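Local structure of glycoside Hydrolase (Bacteroides uniformis, 5TA0) at residues N135-N140 against I364-P369; P195-V200 against P320-Q325; T388-M391 against N396-E399. The protein is a glycoside hydrolase that binds neoagaro-oligosaccharides in a barrel-end pocket and probably hydrolyses the galactan chains of agarose. All coordinates share one frame; numbering follows the deposited sequence.

Interaction 1 (N135-N140 against I364-P369); sequences NLILCN and ICYAMP. With EDO (1,2-ethanediol), chain S.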
ATOM      1  N   ASN A 135      -6.063   3.692  14.577  1.00  8.55           N
ATOM      2  CA  ASN A 135      -5.982   4.971  13.887  1.00  8.89           C
ATOM      3  C   ASN A 135      -6.865   4.817  12.661  1.00  8.02           C
ATOM      4  O   ASN A 135      -6.501   4.166  11.677  1.00  7.78           O
ATOM      5  CB  ASN A 135      -4.546   5.285  13.516  1.00 10.00           C
ATOM      6  CG  ASN A 135      -4.360   6.690  12.956  1.00 11.86           C
ATOM      7  OD1 ASN A 135      -5.304   7.461  12.892  1.00 14.19           O
ATOM      8  ND2 ASN A 135      -3.148   7.023  12.571  1.00 13.20           N
ATOM      9  N   LEU A 136      -8.071   5.331  12.742  1.00  7.51           N
ATOM     10  CA  LEU A 136      -9.084   5.001  11.745  1.00  7.32           C
ATOM     11  C   LEU A 136      -8.940   5.738  10.441  1.00  7.05           C
ATOM     12  O   LEU A 136      -8.797   6.974  10.412  1.00  7.42           O
ATOM     13  CB  LEU A 136     -10.489   5.250  12.303  1.00  7.98           C
ATOM     14  CG  LEU A 136     -11.676   4.849  11.433  1.00  8.64           C
ATOM     15  CD1 LEU A 136     -11.717   3.347  11.298  1.00  9.23           C
ATOM     16  CD2 LEU A 136     -12.974   5.410  12.008  1.00  9.07           C
ATOM     17  N   ILE A 137      -9.027   4.969   9.353  1.00  6.65           N
ATOM     18  CA  ILE A 137      -9.306   5.501   8.024  1.00  6.52           C
ATOM     19  C   ILE A 137     -10.808   5.424   7.803  1.00  6.31           C
ATOM     20  O   ILE A 137     -11.391   4.353   7.770  1.00  6.59           O
ATOM     21  CB  ILE A 137      -8.589   4.694   6.903  1.00  6.52           C
ATOM     22  CG1 ILE A 137      -7.091   4.553   7.201  1.00  6.64           C
ATOM     23  CG2 ILE A 137      -8.853   5.325   5.540  1.00  6.39           C
ATOM     24  CD1 ILE A 137      -6.388   3.567   6.295  1.00  6.94           C
ATOM     25  N   LEU A 138     -11.431   6.589   7.656  1.00  6.03           N
ATOM     26  CA  LEU A 138     -12.846   6.691   7.314  1.00  6.07           C
ATOM     27  C   LEU A 138     -12.981   6.932   5.803  1.00  6.15           C
ATOM     28  O   LEU A 138     -12.186   7.639   5.213  1.00  6.04           O
ATOM     29  CB  LEU A 138     -13.466   7.840   8.124  1.00  6.31           C
ATOM     30  CG  LEU A 138     -14.983   8.029   8.001  1.00  6.46           C
ATOM     31  CD1 LEU A 138     -15.770   6.779   8.397  1.00  6.56           C
ATOM     32  CD2 LEU A 138     -15.453   9.206   8.860  1.00  6.48           C
ATOM     33  N   CYS A 139     -13.986   6.304   5.191  1.00  6.43           N
ATOM     34  CA  CYS A 139     -14.268   6.488   3.774  1.00  6.71           C
ATOM     35  C   CYS A 139     -15.722   6.217   3.510  1.00  6.49           C
ATOM     36  O   CYS A 139     -16.356   5.412   4.226  1.00  7.43           O
ATOM     37  CB  CYS A 139     -13.394   5.527   2.958  1.00  6.90           C
ATOM     38  SG  CYS A 139     -13.443   5.727   1.159  1.00  7.72           S
ATOM     39  N   ASN A 140     -16.269   6.865   2.484  1.00  6.36           N
ATOM     40  CA  ASN A 140     -17.609   6.539   1.979  1.00  6.50           C
ATOM     41  C   ASN A 140     -17.514   5.510   0.860  1.00  6.74           C
ATOM     42  O   ASN A 140     -16.736   5.685  -0.096  1.00  7.02           O
ATOM     43  CB  ASN A 140     -18.283   7.785   1.410  1.00  6.70           C
ATOM     44  CG  ASN A 140     -18.596   8.798   2.466  1.00  7.04           C
ATOM     45  OD1 ASN A 140     -19.548   8.633   3.230  1.00  7.17           O
ATOM     46  ND2 ASN A 140     -17.746   9.820   2.570  1.00  7.07           N
ATOM     47  N   ILE A 364       4.925   7.356   2.528  1.00  9.78           N
ATOM     48  CA  ILE A 364       3.735   6.524   2.711  1.00  9.79           C
ATOM     49  C   ILE A 364       3.175   6.772   4.097  1.00  9.00           C
ATOM     50  O   ILE A 364       3.886   6.629   5.089  1.00 10.06           O
ATOM     51  CB  ILE A 364       4.022   5.028   2.447  1.00 10.88           C
ATOM     52  CG1 ILE A 364       4.230   4.888   0.927  1.00 12.89           C
ATOM     53  CG2 ILE A 364       2.906   4.141   3.002  1.00 11.11           C
ATOM     54  CD1 ILE A 364       4.425   3.522   0.404  1.00 13.47           C
ATOM     55  N   CYS A 365       1.926   7.212   4.159  1.00  8.29           N
ATOM     56  CA  CYS A 365       1.327   7.527   5.454  1.00  8.39           C
ATOM     57  C   CYS A 365       0.599   6.345   6.076  1.00  8.26           C
ATOM     58  O   CYS A 365       0.291   6.350   7.269  1.00  9.16           O
ATOM     59  CB  CYS A 365       0.407   8.746   5.375  1.00  8.56           C
ATOM     60  SG  CYS A 365      -0.998   8.636   4.245  1.00  9.69           S
ATOM     61  N   TYR A 366       0.261   5.331   5.269  1.00  7.44           N
ATOM     62  CA  TYR A 366      -0.524   4.182   5.752  1.00  7.12           C
ATOM     63  C   TYR A 366      -0.612   3.171   4.622  1.00  6.97           C
ATOM     64  O   TYR A 366      -0.855   3.572   3.474  1.00  7.46           O
ATOM     65  CB  TYR A 366      -1.962   4.640   6.080  1.00  7.06           C
ATOM     66  CG  TYR A 366      -2.610   4.114   7.345  1.00  6.84           C
ATOM     67  CD1 TYR A 366      -3.438   4.927   8.087  1.00  6.94           C
ATOM     68  CD2 TYR A 366      -2.433   2.812   7.776  1.00  6.96           C
ATOM     69  CE1 TYR A 366      -4.080   4.474   9.215  1.00  7.10           C
ATOM     70  CE2 TYR A 366      -3.044   2.339   8.919  1.00  7.09           C
ATOM     71  CZ  TYR A 366      -3.892   3.156   9.626  1.00  6.75           C
ATOM     72  OH  TYR A 366      -4.518   2.632  10.747  1.00  7.28           O
ATOM     73  N   ALA A 367      -0.416   1.899   4.902  1.00  6.76           N
ATOM     74  CA  ALA A 367      -0.607   0.852   3.901  1.00  6.88           C
ATOM     75  C   ALA A 367      -1.342  -0.271   4.609  1.00  6.55           C
ATOM     76  O   ALA A 367      -0.851  -0.755   5.660  1.00  6.83           O
ATOM     77  CB  ALA A 367       0.718   0.381   3.332  1.00  6.97           C
ATOM     78  N   MET A 368      -2.501  -0.689   4.097  1.00  6.55           N
ATOM     79  CA  MET A 368      -3.373  -1.619   4.818  1.00  6.80           C
ATOM     80  C   MET A 368      -3.697  -2.834   3.971  1.00  6.63           C
ATOM     81  O   MET A 368      -4.437  -2.731   2.981  1.00  6.63           O
ATOM     82  CB  MET A 368      -4.656  -0.910   5.236  1.00  6.76           C
ATOM     83  CG  MET A 368      -5.610  -1.683   6.135  1.00  7.12           C
ATOM     84  SD  MET A 368      -6.829  -0.614   6.924  1.00  8.07           S
ATOM     85  CE  MET A 368      -5.780   0.200   8.130  1.00  8.34           C
ATOM     86  N   PRO A 369      -3.155  -4.004   4.354  1.00  6.76           N
ATOM     87  CA  PRO A 369      -3.549  -5.215   3.620  1.00  7.07           C
ATOM     88  C   PRO A 369      -5.054  -5.407   3.674  1.00  7.55           C
ATOM     89  O   PRO A 369      -5.684  -5.185   4.724  1.00  7.67           O
ATOM     90  CB  PRO A 369      -2.853  -6.321   4.387  1.00  7.65           C
ATOM     91  CG  PRO A 369      -1.768  -5.691   5.163  1.00  7.53           C
ATOM     92  CD  PRO A 369      -2.219  -4.294   5.457  1.00  7.03           C
TER
HETATM   93  C1  EDO S 716      -0.352   5.965  10.474  1.00 25.04           C
HETATM   94  O1  EDO S 716      -0.005   6.870  11.533  1.00 29.50           O
HETATM   95  C2  EDO S 716      -0.537   4.590  11.065  1.00 22.41           C
HETATM   96  O2  EDO S 716      -1.293   4.603  12.265  1.00 18.51           O
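Tyr366 reaches across from strand 366-369 to strand 135-140 and meets it in two ways, with its hydroxyl on the backbone of Asn135 and its ring against Ile137. The strand axes are 10.4 Å apart and run at 80° to each other, too far and too steeply crossed for backbone pairing, so side chains must fill the gap. The tight part is the Ile137 side. Ile137 CD1 lies over one face of the aromatic ring, 3.8 Å from the centroid of the Tyr366 ring, while Ile137 CG1 is 3.6 Å from Tyr366 CE1. Having CG1 beside the backbone N and anti to the carbonyl carbon (chi1 -52°) turns the longer branch of Ile137 across the gap. Ile137 CD1 also meets the terminal methyl Met368 CE at 3.9 Å; a flexible thioether suits this place because its bent end can follow the neighbouring isoleucine. At the ring edge, Tyr366 OH gives a hydrogen bond of 2.7 Å to Asn135 O, in the carbonyl plane and on a lone pair, which fixes the hydroxyl and satisfies a buried polar group. A phenylalanine in place of Tyr366 would probably keep much of the CH-pi packing but leave Asn135 O without this donor and the ring less firmly located. The other face of the ring is looser: in the crystal a 1,2-ethanediol, probably from the crystallisation liquor, sets its C2 above the ring centre. Asn135 is partly exposed, so its amide can serve a polar molecule on this side, and here Asn135 ND2 donates to O2 of the diol over 3.1 Å. Tyrosine, isoleucine and methionine pointing inward from the third and eighth strands of the parallel sheet form the interior packing of a beta/alpha barrel.

Interaction 2 (P195-V200 against P320-Q325); sequences PGFCEV and PLMISQ. With GAL (beta-D-galactopyranose), chain C.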
ATOM      1  N   PRO A 195     -11.280  10.018  13.339  1.00  9.03           N
ATOM      2  CA  PRO A 195     -10.392   9.355  12.369  1.00  8.93           C
ATOM      3  C   PRO A 195      -9.084  10.075  12.168  1.00  8.23           C
ATOM      4  O   PRO A 195      -9.030  11.312  12.236  1.00  8.97           O
ATOM      5  CB  PRO A 195     -11.221   9.326  11.075  1.00  9.77           C
ATOM      6  CG  PRO A 195     -12.337  10.215  11.276  1.00 10.29           C
ATOM      7  CD  PRO A 195     -12.515  10.521  12.719  1.00  9.20           C
ATOM      8  N   GLY A 196      -8.023   9.312  11.907  1.00  7.79           N
ATOM      9  CA  GLY A 196      -6.773   9.915  11.486  1.00  7.60           C
ATOM     10  C   GLY A 196      -6.778  10.446  10.070  1.00  7.36           C
ATOM     11  O   GLY A 196      -6.040  11.368   9.730  1.00  8.21           O
ATOM     12  N   PHE A 197      -7.622   9.834   9.209  1.00  7.19           N
ATOM     13  CA  PHE A 197      -7.639  10.126   7.775  1.00  7.17           C
ATOM     14  C   PHE A 197      -9.053   9.955   7.260  1.00  7.16           C
ATOM     15  O   PHE A 197      -9.717   8.975   7.604  1.00  6.97           O
ATOM     16  CB  PHE A 197      -6.749   9.139   7.016  1.00  7.44           C
ATOM     17  CG  PHE A 197      -5.320   9.140   7.451  1.00  7.61           C
ATOM     18  CD1 PHE A 197      -4.382   9.949   6.838  1.00  8.31           C
ATOM     19  CD2 PHE A 197      -4.917   8.351   8.526  1.00  7.71           C
ATOM     20  CE1 PHE A 197      -3.051   9.922   7.251  1.00  8.84           C
ATOM     21  CE2 PHE A 197      -3.598   8.376   8.966  1.00  8.43           C
ATOM     22  CZ  PHE A 197      -2.679   9.152   8.321  1.00  8.49           C
ATOM     23  N   CYS A 198      -9.500  10.888   6.430  1.00  6.76           N
ATOM     24  CA  CYS A 198     -10.785  10.805   5.733  1.00  7.58           C
ATOM     25  C   CYS A 198     -10.563  10.745   4.241  1.00  7.28           C
ATOM     26  O   CYS A 198     -10.297  11.752   3.582  1.00  7.38           O
ATOM     27  CB  CYS A 198     -11.685  11.975   6.115  1.00  8.24           C
ATOM     28  SG  CYS A 198     -12.251  11.932   7.832  1.00 11.89           S
ATOM     29  N   GLU A 199     -10.732   9.551   3.694  1.00  6.35           N
ATOM     30  CA  GLU A 199     -10.808   9.406   2.254  1.00  6.22           C
ATOM     31  C   GLU A 199     -12.178   9.891   1.817  1.00  5.94           C
ATOM     32  O   GLU A 199     -13.155   9.732   2.526  1.00  6.09           O
ATOM     33  CB  GLU A 199     -10.621   7.948   1.835  1.00  6.33           C
ATOM     34  CG  GLU A 199      -9.289   7.293   2.207  1.00  6.43           C
ATOM     35  CD  GLU A 199      -9.287   5.815   1.831  1.00  6.65           C
ATOM     36  OE1 GLU A 199     -10.161   5.066   2.316  1.00  7.23           O
ATOM     37  OE2 GLU A 199      -8.424   5.433   0.979  1.00  7.17           O
ATOM     38  N   VAL A 200     -12.241  10.476   0.626  1.00  5.79           N
ATOM     39  CA  VAL A 200     -13.523  11.008   0.143  1.00  5.93           C
ATOM     40  C   VAL A 200     -14.494   9.883  -0.229  1.00  5.92           C
ATOM     41  O   VAL A 200     -15.637   9.818   0.257  1.00  6.63           O
ATOM     42  CB  VAL A 200     -13.290  11.990  -1.032  1.00  5.84           C
ATOM     43  CG1 VAL A 200     -14.596  12.364  -1.731  1.00  6.06           C
ATOM     44  CG2 VAL A 200     -12.574  13.247  -0.511  1.00  5.92           C
ATOM     45  N   PRO A 320       1.861  12.811   0.747  1.00  8.45           N
ATOM     46  CA  PRO A 320       1.839  11.508   1.425  1.00  8.36           C
ATOM     47  C   PRO A 320       0.885  10.544   0.711  1.00  7.75           C
ATOM     48  O   PRO A 320      -0.199  10.959   0.300  1.00  7.80           O
ATOM     49  CB  PRO A 320       1.340  11.825   2.833  1.00  8.85           C
ATOM     50  CG  PRO A 320       1.649  13.278   3.041  1.00  8.93           C
ATOM     51  CD  PRO A 320       1.534  13.918   1.674  1.00  8.93           C
ATOM     52  N   LEU A 321       1.304   9.294   0.583  1.00  7.59           N
ATOM     53  CA  LEU A 321       0.536   8.281  -0.144  1.00  7.30           C
ATOM     54  C   LEU A 321      -0.020   7.239   0.826  1.00  7.05           C
ATOM     55  O   LEU A 321       0.736   6.676   1.655  1.00  7.37           O
ATOM     56  CB  LEU A 321       1.403   7.590  -1.191  1.00  7.59           C
ATOM     57  CG  LEU A 321       0.725   6.527  -2.071  1.00  7.91           C
ATOM     58  CD1 LEU A 321      -0.336   7.148  -2.969  1.00  8.20           C
ATOM     59  CD2 LEU A 321       1.752   5.778  -2.910  1.00  8.49           C
ATOM     60  N   MET A 322      -1.310   6.975   0.713  1.00  6.77           N
ATOM     61  CA  MET A 322      -1.987   5.915   1.417  1.00  6.52           C
ATOM     62  C   MET A 322      -2.323   4.801   0.440  1.00  6.67           C
ATOM     63  O   MET A 322      -2.748   5.063  -0.686  1.00  6.51           O
ATOM     64  CB  MET A 322      -3.280   6.463   2.007  1.00  6.59           C
ATOM     65  CG  MET A 322      -4.230   5.408   2.544  1.00  6.99           C
ATOM     66  SD  MET A 322      -5.735   6.090   3.276  1.00  7.41           S
ATOM     67  CE  MET A 322      -5.040   6.869   4.732  1.00  7.90           C
ATOM     68  N   ILE A 323      -2.148   3.565   0.877  1.00  6.63           N
ATOM     69  CA  ILE A 323      -2.620   2.389   0.131  1.00  6.96           C
ATOM     70  C   ILE A 323      -3.646   1.708   1.021  1.00  6.77           C
ATOM     71  O   ILE A 323      -3.316   0.885   1.871  1.00  6.92           O
ATOM     72  CB  ILE A 323      -1.472   1.467  -0.339  1.00  7.88           C
ATOM     73  CG1 ILE A 323      -0.375   2.266  -1.076  1.00  8.72           C
ATOM     74  CG2 ILE A 323      -2.004   0.423  -1.298  1.00  7.93           C
ATOM     75  CD1 ILE A 323       0.764   2.672  -0.195  1.00  9.45           C
ATOM     76  N   SER A 324      -4.931   2.077   0.868  1.00  6.47           N
ATOM     77  CA  SER A 324      -5.903   1.671   1.865  1.00  6.62           C
ATOM     78  C   SER A 324      -6.465   0.256   1.680  1.00  6.46           C
ATOM     79  O   SER A 324      -7.153  -0.237   2.562  1.00  6.81           O
ATOM     80  CB  SER A 324      -7.043   2.662   1.972  1.00  6.53           C
ATOM     81  OG  SER A 324      -7.655   2.920   0.735  1.00  7.12           O
ATOM     82  N   GLN A 325      -6.170  -0.348   0.533  1.00  6.71           N
ATOM     83  CA  GLN A 325      -6.411  -1.786   0.267  1.00  7.10           C
ATOM     84  C   GLN A 325      -5.312  -2.295  -0.645  1.00  7.11           C
ATOM     85  O   GLN A 325      -5.079  -1.688  -1.692  1.00  7.45           O
ATOM     86  CB  GLN A 325      -7.732  -2.040  -0.454  1.00  7.75           C
ATOM     87  CG  GLN A 325      -8.998  -1.720   0.339  1.00  8.48           C
ATOM     88  CD  GLN A 325     -10.272  -1.915  -0.469  1.00  9.92           C
ATOM     89  OE1 GLN A 325     -10.320  -2.713  -1.452  1.00 13.07           O
ATOM     90  NE2 GLN A 325     -11.314  -1.230  -0.068  1.00 10.59           N
TER
HETATM   91  C1  GAL C   3     -13.576  -4.691  -4.176  1.00 21.92           C
HETATM   92  C2  GAL C   3     -13.918  -3.558  -3.220  1.00 21.69           C
HETATM   93  C3  GAL C   3     -14.082  -3.989  -1.773  1.00 21.98           C
HETATM   94  C4  GAL C   3     -14.691  -5.379  -1.625  1.00 23.58           C
HETATM   95  C5  GAL C   3     -14.089  -6.383  -2.569  1.00 23.51           C
HETATM   96  C6  GAL C   3     -14.691  -7.799  -2.492  1.00 24.53           C
HETATM   97  O2  GAL C   3     -12.885  -2.584  -3.250  1.00 20.73           O
HETATM   98  O3  GAL C   3     -14.975  -3.001  -1.237  1.00 21.27           O
HETATM   99  O4  GAL C   3     -16.104  -5.267  -1.878  1.00 24.18           O
HETATM  100  O5  GAL C   3     -14.325  -5.873  -3.880  1.00 23.29           O
HETATM  101  O6  GAL C   3     -14.495  -8.432  -1.215  1.00 23.51           O
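The polar part of this contact is a hydrogen bond from Ser324 OG to Glu199 OE2, only 2.6 Å long. The hydroxyl meets the oxygen on its syn side, 20° out of the carboxylate plane. In Ser324, OG sits between the backbone N and the carbonyl carbon, and the short side chain lets the longer glutamate span most of the gap. Glu199 OE2 also accepts from Thr279 OG1, while OE1 forms a salt bridge with Arg83 NE; Ser324 OG is in turn hydrogen-bonded to His281 NE2. Both carboxylate oxygens are therefore held, which fixes the rotation of the group. The second kind of contact is made by sulfur. Met322 SD lies 3.6 Å from Glu199 OE2 and 3.9 Å from Glu199 CG, the two side chains crossing at a slant, and a soft thioether tolerates both the charged end and the aliphatic stem of the glutamate. The third kind is apolar. Met322 is extended as far as its sulfur and then bends (chi3 -69°), which brings CE to 3.6 Å from Phe197 CG and equally near Phe197 CB. The methyl approaches the ring obliquely, near its root, and Phe277 meets Phe197 edge-to-face. The strand axes, 10.7 Å apart and inclined at 71°, belong to the fourth and seventh strands of the sheet, so all three kinds of contact lie inside the barrel, grading from aromatic at the strand starts to charged towards Gln325, which lines the glycan pocket. That gradient implies a buried acid whose charge is probably balanced by Arg83, with the hydroxyls of Ser324 and Thr279 bonded to OE2; the Glu199 side chain, about 8 Å from a bound anhydrogalactose, is placed consistently with a second-shell role, while Met322 and Phe197 pack on its apolar side.

Interaction 3 (T388-M391 against N396-E399); sequences TARM and NEPE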
ATOM      1  N   THR A 388     -14.107 -13.285   0.563  1.00  9.05           N
ATOM      2  CA  THR A 388     -12.851 -13.866   0.089  1.00  9.82           C
ATOM      3  C   THR A 388     -11.567 -13.376   0.793  1.00  9.78           C
ATOM      4  O   THR A 388     -10.494 -13.852   0.478  1.00 10.32           O
ATOM      5  CB  THR A 388     -12.700 -13.710  -1.433  1.00 11.01           C
ATOM      6  OG1 THR A 388     -12.635 -12.324  -1.755  1.00 12.31           O
ATOM      7  CG2 THR A 388     -13.874 -14.381  -2.176  1.00 11.74           C
ATOM      8  N   ALA A 389     -11.673 -12.484   1.769  1.00  9.13           N
ATOM      9  CA  ALA A 389     -10.490 -11.916   2.464  1.00  8.98           C
ATOM     10  C   ALA A 389     -10.748 -11.734   3.955  1.00  8.67           C
ATOM     11  O   ALA A 389     -10.956 -10.608   4.431  1.00  8.98           O
ATOM     12  CB  ALA A 389     -10.105 -10.603   1.808  1.00  9.94           C
ATOM     13  N   ARG A 390     -10.772 -12.848   4.678  1.00  7.93           N
ATOM     14  CA  ARG A 390     -11.104 -12.906   6.102  1.00  7.87           C
ATOM     15  C   ARG A 390      -9.978 -13.448   6.956  1.00  8.04           C
ATOM     16  O   ARG A 390      -9.352 -14.429   6.600  1.00  8.19           O
ATOM     17  CB  ARG A 390     -12.330 -13.802   6.347  1.00  8.36           C
ATOM     18  CG  ARG A 390     -13.635 -13.286   5.784  1.00  8.61           C
ATOM     19  CD  ARG A 390     -14.716 -14.321   5.934  1.00  8.95           C
ATOM     20  NE  ARG A 390     -14.385 -15.486   5.112  1.00  9.19           N
ATOM     21  CZ  ARG A 390     -14.740 -16.747   5.369  1.00  8.94           C
ATOM     22  NH1 ARG A 390     -15.517 -17.061   6.390  1.00  9.06           N
ATOM     23  NH2 ARG A 390     -14.262 -17.696   4.573  1.00  9.46           N
ATOM     24  N   MET A 391      -9.766 -12.830   8.119  1.00  8.06           N
ATOM     25  CA  MET A 391      -8.890 -13.355   9.156  1.00  8.41           C
ATOM     26  C   MET A 391      -9.444 -14.588   9.862  1.00  8.71           C
ATOM     27  O   MET A 391      -8.669 -15.351  10.440  1.00  9.62           O
ATOM     28  CB  MET A 391      -8.618 -12.291  10.225  1.00  8.49           C
ATOM     29  CG  MET A 391      -7.884 -11.077   9.713  1.00  8.86           C
ATOM     30  SD  MET A 391      -6.305 -11.459   8.916  1.00  9.86           S
ATOM     31  CE  MET A 391      -5.477 -12.439  10.136  1.00 10.15           C
ATOM     32  N   ASN A 396     -15.822 -25.640   9.833  1.00 12.80           N
ATOM     33  CA  ASN A 396     -16.173 -26.659   8.833  1.00 13.26           C
ATOM     34  C   ASN A 396     -16.036 -26.195   7.391  1.00 12.22           C
ATOM     35  O   ASN A 396     -16.347 -26.942   6.465  1.00 12.43           O
ATOM     36  CB  ASN A 396     -17.579 -27.181   9.104  1.00 13.99           C
ATOM     37  CG  ASN A 396     -17.691 -27.889  10.444  1.00 14.65           C
ATOM     38  OD1 ASN A 396     -16.761 -28.578  10.880  1.00 16.40           O
ATOM     39  ND2 ASN A 396     -18.795 -27.678  11.129  1.00 16.25           N
ATOM     40  N   GLU A 397     -15.599 -24.949   7.161  1.00 11.39           N
ATOM     41  CA  GLU A 397     -15.284 -24.514   5.810  1.00 10.98           C
ATOM     42  C   GLU A 397     -14.051 -25.304   5.327  1.00 10.79           C
ATOM     43  O   GLU A 397     -13.163 -25.574   6.127  1.00 11.97           O
ATOM     44  CB  GLU A 397     -14.963 -22.996   5.748  1.00 10.12           C
ATOM     45  CG  GLU A 397     -16.149 -22.086   6.030  1.00 10.14           C
ATOM     46  CD  GLU A 397     -15.815 -20.623   5.853  1.00 10.02           C
ATOM     47  OE1 GLU A 397     -15.995 -19.879   6.835  1.00  9.95           O
ATOM     48  OE2 GLU A 397     -15.385 -20.230   4.764  1.00 10.25           O
ATOM     49  N   PRO A 398     -13.987 -25.688   4.052  1.00 11.59           N
ATOM     50  CA  PRO A 398     -14.899 -25.274   2.968  1.00 11.67           C
ATOM     51  C   PRO A 398     -16.178 -26.096   2.740  1.00 12.61           C
ATOM     52  O   PRO A 398     -17.001 -25.701   1.920  1.00 14.21           O
ATOM     53  CB  PRO A 398     -14.020 -25.428   1.728  1.00 11.62           C
ATOM     54  CG  PRO A 398     -13.138 -26.567   2.089  1.00 11.79           C
ATOM     55  CD  PRO A 398     -12.802 -26.387   3.524  1.00 11.86           C
ATOM     56  N   GLU A 399     -16.326 -27.203   3.443  1.00 14.99           N
ATOM     57  CA  GLU A 399     -17.462 -28.090   3.174  1.00 17.03           C
ATOM     58  C   GLU A 399     -18.792 -27.427   3.518  1.00 14.91           C
ATOM     59  O   GLU A 399     -19.740 -27.506   2.745  1.00 14.89           O
ATOM     60  CB  GLU A 399     -17.296 -29.408   3.909  1.00 20.00           C
ATOM     61  CG  GLU A 399     -16.245 -30.300   3.254  1.00 24.43           C
ATOM     62  CD  GLU A 399     -14.810 -29.900   3.570  1.00 26.37           C
ATOM     63  OE1 GLU A 399     -14.560 -29.213   4.601  1.00 29.48           O
ATOM     64  OE2 GLU A 399     -13.928 -30.284   2.769  1.00 31.21           O
TER
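Arg390 and Glu397 face each other from two loop segments, neither of them helical or a strand, which flank the short strand 392-394. At both residues the backbone is extended, and their CA atoms stand 12.3 Å apart. A cis peptide bond joins Glu397 to Pro398, bending the chain immediately after the acid. With the backbones so distant, the contact rests on two long side chains that come from opposite directions and meet end-on. Arg390 first runs straight and then bends at its third torsion (chi3 -65°), which brings the guanidinium round so that NE can also bond to His387 O while the terminal nitrogens face the acid. Glu397 keeps its chain extended beyond CG and presents both oxygens. The bonds are paired: Arg390 NH1 donates to Glu397 OE1 over 2.9 Å and is almost straight at 173°, and Arg390 NH2 donates to Glu397 OE2 over 2.8 Å. Each oxygen uses its syn lone pair, and the guanidinium and carboxylate planes lie within 19° of each other. This is the bidentate end-on salt bridge, for which arginine is better shaped than lysine because its two terminal nitrogens are spaced to match the carboxylate oxygens. Glu397 OE1 takes a further hydrogen bond from Arg394 N, so Glu397 is bonded both to the arginine and to the backbone of strand 392-394. Trp338 touches both side chains and Phe401 packs on Arg390, consistent with the burial of both side chains. In such a buried place the two charges are probably stabilised by each other and by these backbone partners, and the pair of hydrogen bonds restrains both groups from rotating, linking the two loops that flank strand 392-394.

Interactions 1 and 2 belong to the barrel interior and hold the same parallel sheet: strands 134-140 and 197-199 are neighbours in it, as are 321-326 and 364-369. Their centres are only 4 Å apart, and probable backbone bonds from Cys365 N to Leu321 O and from Glu199 N to Leu138 O join them. Interaction 1 is mainly aromatic and aliphatic with one hydroxyl bond, whereas interaction 2 adds a charged group on the way to the glycan pocket. Interaction 3 lies farther out, about 25 Å from interaction 1 between centres, and touches neither. It joins nearby loops by a bidentate, hydrogen-bonded salt bridge, though its two charged side chains are themselves buried.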